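Local coordinates for MdbA protein (Corynebacterium diphtheriae, PDB 5C00) that probably catalyses thiol-disulfide exchange on exported proteins as a DsbA-like oxidoreductase, and is essential for viability, pilus assembly, toxin production and virulence, at residues 18-28 and 108-118. Sequence-based numbering, arbitrary orientation.
Sequences DKESVSFTGSV and AQSGDWETYWN
N118 ND2 is held by two carbonyl oxygens, E20 O across the contact and E114 O one turn earlier in its own helix, which together fix the rotation of the amide. The bond to E20 O is almost straight, 169° at the hydrogen, and at 2.9 Å lies in the carbonyl plane on a lone pair. E20 N in turn donates to N118 OD1 (2.8 Å), so the amide pairs with both the N-H and the C=O of E20. E20 turns its own carboxylate to W117: NE1 points at OE1 within the indole plane, 2.9 Å away, but meets the carboxylate from above its plane. V22 N donates to E114 OE2 at 3.1 Å, again from above the carboxylate plane; chi1 at -160° turns CG of E114 away from the backbone N, and the extended chain carries OE2 to V22. In this thioredoxin-family, DsbA-like fold, helix 113-125 belongs to the helical region inserted between strands of the thioredoxin core, and the loop leading to edge strand 25-29 wraps across its first turns. Hydrophobic packing continues the seam. V22 CG1 sits over the five-membered ring of W117, and F24 directs its edge at the six-membered ring, planes at 82°, in an offset edge-to-face pair backed by helix 56-74. Further along, the face of the W113 indole packs against the G26 backbone, G26 CA making a CH-pi contact 3.5 Å from the centroid of the W113 six-membered ring.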
loop_
_atom_site.group_PDB
_atom_site.type_symbol
_atom_site.label_atom_id
_atom_site.label_comp_id
_atom_site.label_asym_id
_atom_site.label_seq_id
_atom_site.Cartn_x
_atom_site.Cartn_y
_atom_site.Cartn_z
ATOM N N ASP A 18 -4.068 15.305 8.129
ATOM C CA ASP A 18 -4.366 14.419 9.252
ATOM C C ASP A 18 -3.449 13.165 9.222
ATOM O O ASP A 18 -3.208 12.589 8.145
ATOM C CB ASP A 18 -5.830 14.044 9.256
ATOM C CG ASP A 18 -6.207 13.239 10.489
ATOM O OD1 ASP A 18 -5.709 13.556 11.626
ATOM O OD2 ASP A 18 -6.980 12.283 10.318
ATOM N N LYS A 19 -2.923 12.791 10.395
ATOM C CA LYS A 19 -1.913 11.749 10.555
ATOM C C LYS A 19 -2.206 10.836 11.751
ATOM O O LYS A 19 -1.942 11.225 12.903
ATOM C CB LYS A 19 -0.569 12.407 10.783
ATOM C CG LYS A 19 0.362 12.479 9.584
ATOM C CD LYS A 19 1.576 11.539 9.740
ATOM C CE LYS A 19 2.899 12.264 9.945
ATOM N NZ LYS A 19 4.064 11.383 9.562
ATOM N N GLU A 20 -2.680 9.629 11.456
ATOM C CA GLU A 20 -3.020 8.623 12.460
ATOM C C GLU A 20 -1.724 8.077 13.022
ATOM O O GLU A 20 -0.766 7.878 12.300
ATOM C CB GLU A 20 -3.863 7.501 11.833
ATOM C CG GLU A 20 -3.964 6.203 12.636
ATOM C CD GLU A 20 -4.794 5.121 11.947
ATOM O OE1 GLU A 20 -5.015 5.186 10.705
ATOM O OE2 GLU A 20 -5.223 4.175 12.647
ATOM N N SER A 21 -1.702 7.864 14.331
ATOM C CA SER A 21 -0.575 7.273 15.007
ATOM C C SER A 21 -0.683 5.753 14.830
ATOM O O SER A 21 -1.752 5.224 15.017
ATOM C CB SER A 21 -0.689 7.605 16.478
ATOM O OG SER A 21 0.313 6.985 17.218
ATOM N N VAL A 22 0.429 5.071 14.571
ATOM C CA VAL A 22 0.411 3.601 14.464
ATOM C C VAL A 22 1.634 3.115 15.196
ATOM O O VAL A 22 2.628 3.824 15.255
ATOM C CB VAL A 22 0.464 3.111 13.003
ATOM C CG1 VAL A 22 -0.802 3.534 12.249
ATOM C CG2 VAL A 22 1.722 3.615 12.298
ATOM N N SER A 23 1.539 1.954 15.815
ATOM C CA SER A 23 2.662 1.466 16.600
ATOM C C SER A 23 3.370 0.283 15.946
ATOM O O SER A 23 4.286 -0.284 16.555
ATOM C CB SER A 23 2.191 1.060 17.965
ATOM O OG SER A 23 1.169 0.076 17.846
ATOM N N PHE A 24 2.963 -0.109 14.744
ATOM C CA PHE A 24 3.583 -1.230 14.054
ATOM C C PHE A 24 4.829 -0.778 13.328
ATOM O O PHE A 24 5.081 0.422 13.190
ATOM C CB PHE A 24 2.587 -1.964 13.127
ATOM C CG PHE A 24 1.902 -1.098 12.105
ATOM C CD1 PHE A 24 2.595 -0.606 11.004
ATOM C CD2 PHE A 24 0.561 -0.764 12.229
ATOM C CE1 PHE A 24 1.962 0.186 10.043
ATOM C CE2 PHE A 24 -0.069 0.018 11.262
ATOM C CZ PHE A 24 0.634 0.501 10.186
ATOM N N THR A 25 5.608 -1.734 12.851
ATOM C CA THR A 25 6.759 -1.428 12.001
ATOM C C THR A 25 6.568 -2.185 10.668
ATOM O O THR A 25 5.460 -2.704 10.341
ATOM C CB THR A 25 8.100 -1.781 12.739
ATOM O OG1 THR A 25 9.235 -1.372 11.968
ATOM C CG2 THR A 25 8.190 -3.237 12.997
ATOM N N GLY A 26 7.621 -2.271 9.875
ATOM C CA GLY A 26 7.477 -2.905 8.580
ATOM C C GLY A 26 8.797 -3.284 7.961
ATOM O O GLY A 26 9.841 -2.974 8.504
ATOM N N SER A 27 8.732 -3.906 6.796
ATOM C CA SER A 27 9.940 -4.175 5.991
ATOM C C SER A 27 9.545 -4.240 4.544
ATOM O O SER A 27 8.337 -4.251 4.257
ATOM C CB SER A 27 10.643 -5.454 6.461
ATOM O OG SER A 27 9.817 -6.605 6.310
ATOM N N VAL A 28 10.496 -4.225 3.618
ATOM C CA VAL A 28 10.181 -4.449 2.198
ATOM C C VAL A 28 10.900 -5.721 1.863
ATOM O O VAL A 28 12.135 -5.745 1.831
ATOM C CB VAL A 28 10.629 -3.273 1.283
ATOM C CG1 VAL A 28 10.319 -3.607 -0.167
ATOM C CG2 VAL A 28 9.962 -1.967 1.680
ATOM N N ALA A 108 7.935 3.563 1.993
ATOM C CA ALA A 108 8.165 2.341 2.751
ATOM C C ALA A 108 9.652 1.930 2.825
ATOM O O ALA A 108 10.134 1.515 3.869
ATOM C CB ALA A 108 7.392 1.213 2.155
ATOM N N GLN A 109 10.345 2.104 1.716
ATOM C CA GLN A 109 11.778 1.808 1.628
ATOM C C GLN A 109 12.598 2.610 2.647
ATOM O O GLN A 109 13.679 2.173 3.112
ATOM C CB GLN A 109 12.243 2.103 0.177
ATOM C CG GLN A 109 13.750 2.209 -0.028
ATOM C CD GLN A 109 14.450 0.884 0.242
ATOM O OE1 GLN A 109 13.799 -0.164 0.321
ATOM N NE2 GLN A 109 15.773 0.924 0.418
ATOM N N SER A 110 12.126 3.801 2.982
ATOM C CA SER A 110 12.794 4.628 3.969
ATOM C C SER A 110 12.585 4.158 5.426
ATOM O O SER A 110 13.229 4.691 6.336
ATOM C CB SER A 110 12.335 6.080 3.816
ATOM O OG SER A 110 11.108 6.356 4.500
ATOM N N GLY A 111 11.657 3.225 5.650
ATOM C CA GLY A 111 11.334 2.748 6.978
ATOM C C GLY A 111 10.496 3.703 7.851
ATOM O O GLY A 111 10.399 3.506 9.052
ATOM N N ASP A 112 9.879 4.729 7.271
ATOM C CA ASP A 112 9.040 5.664 8.040
ATOM C C ASP A 112 7.590 5.149 7.949
ATOM O O ASP A 112 6.832 5.520 7.045
ATOM C CB ASP A 112 9.158 7.085 7.485
ATOM C CG ASP A 112 8.326 8.085 8.250
ATOM O OD1 ASP A 112 7.614 7.718 9.232
ATOM O OD2 ASP A 112 8.370 9.279 7.836
ATOM N N TRP A 113 7.241 4.271 8.872
ATOM C CA TRP A 113 6.002 3.511 8.749
ATOM C C TRP A 113 4.793 4.361 9.051
ATOM O O TRP A 113 3.738 4.121 8.463
ATOM C CB TRP A 113 6.044 2.226 9.590
ATOM C CG TRP A 113 7.145 1.393 9.057
ATOM C CD1 TRP A 113 8.381 1.225 9.580
ATOM C CD2 TRP A 113 7.144 0.739 7.802
ATOM N NE1 TRP A 113 9.138 0.441 8.756
ATOM C CE2 TRP A 113 8.419 0.183 7.619
ATOM C CE3 TRP A 113 6.199 0.618 6.774
ATOM C CZ2 TRP A 113 8.743 -0.539 6.504
ATOM C CZ3 TRP A 113 6.523 -0.071 5.676
ATOM C CH2 TRP A 113 7.810 -0.637 5.532
ATOM N N GLU A 114 4.921 5.365 9.913
ATOM C CA GLU A 114 3.759 6.206 10.184
ATOM C C GLU A 114 3.430 7.109 8.960
ATOM O O GLU A 114 2.272 7.282 8.595
ATOM C CB GLU A 114 3.941 7.001 11.453
ATOM C CG GLU A 114 2.608 7.485 11.998
ATOM C CD GLU A 114 2.729 7.982 13.429
ATOM O OE1 GLU A 114 2.797 9.222 13.562
ATOM O OE2 GLU A 114 2.776 7.139 14.375
ATOM N N THR A 115 4.449 7.613 8.282
ATOM C CA THR A 115 4.242 8.337 7.022
ATOM C C THR A 115 3.668 7.427 5.926
ATOM O O THR A 115 2.668 7.746 5.274
ATOM C CB THR A 115 5.587 8.983 6.582
ATOM O OG1 THR A 115 5.963 9.922 7.591
ATOM C CG2 THR A 115 5.426 9.736 5.310
ATOM N N TYR A 116 4.269 6.242 5.773
ATOM C CA TYR A 116 3.799 5.267 4.804
ATOM C C TYR A 116 2.326 4.965 5.007
ATOM O O TYR A 116 1.504 5.052 4.077
ATOM C CB TYR A 116 4.584 3.979 4.878
ATOM C CG TYR A 116 3.956 2.935 4.011
ATOM C CD1 TYR A 116 4.061 2.998 2.620
ATOM C CD2 TYR A 116 3.154 1.955 4.550
ATOM C CE1 TYR A 116 3.413 2.086 1.817
ATOM C CE2 TYR A 116 2.485 1.063 3.747
ATOM C CZ TYR A 116 2.627 1.156 2.381
ATOM O OH TYR A 116 1.998 0.252 1.602
ATOM N N TRP A 117 1.977 4.624 6.231
ATOM C CA TRP A 117 0.581 4.262 6.469
ATOM C C TRP A 117 -0.406 5.382 6.095
ATOM O O TRP A 117 -1.443 5.167 5.445
ATOM C CB TRP A 117 0.427 3.896 7.932
ATOM C CG TRP A 117 -0.948 3.645 8.256
ATOM C CD1 TRP A 117 -1.772 4.458 8.911
ATOM C CD2 TRP A 117 -1.701 2.508 7.874
ATOM N NE1 TRP A 117 -3.024 3.899 8.990
ATOM C CE2 TRP A 117 -2.997 2.691 8.376
ATOM C CE3 TRP A 117 -1.398 1.326 7.171
ATOM C CZ2 TRP A 117 -4.006 1.761 8.185
ATOM C CZ3 TRP A 117 -2.414 0.388 6.984
ATOM C CH2 TRP A 117 -3.690 0.618 7.504
ATOM N N ASN A 118 -0.087 6.594 6.537
ATOM C CA ASN A 118 -0.967 7.717 6.242
ATOM C C ASN A 118 -0.973 8.114 4.775
ATOM O O ASN A 118 -1.995 8.561 4.266
ATOM C CB ASN A 118 -0.598 8.893 7.131
ATOM C CG ASN A 118 -1.091 8.684 8.557
ATOM O OD1 ASN A 118 -2.292 8.784 8.827
ATOM N ND2 ASN A 118 -0.185 8.295 9.442
#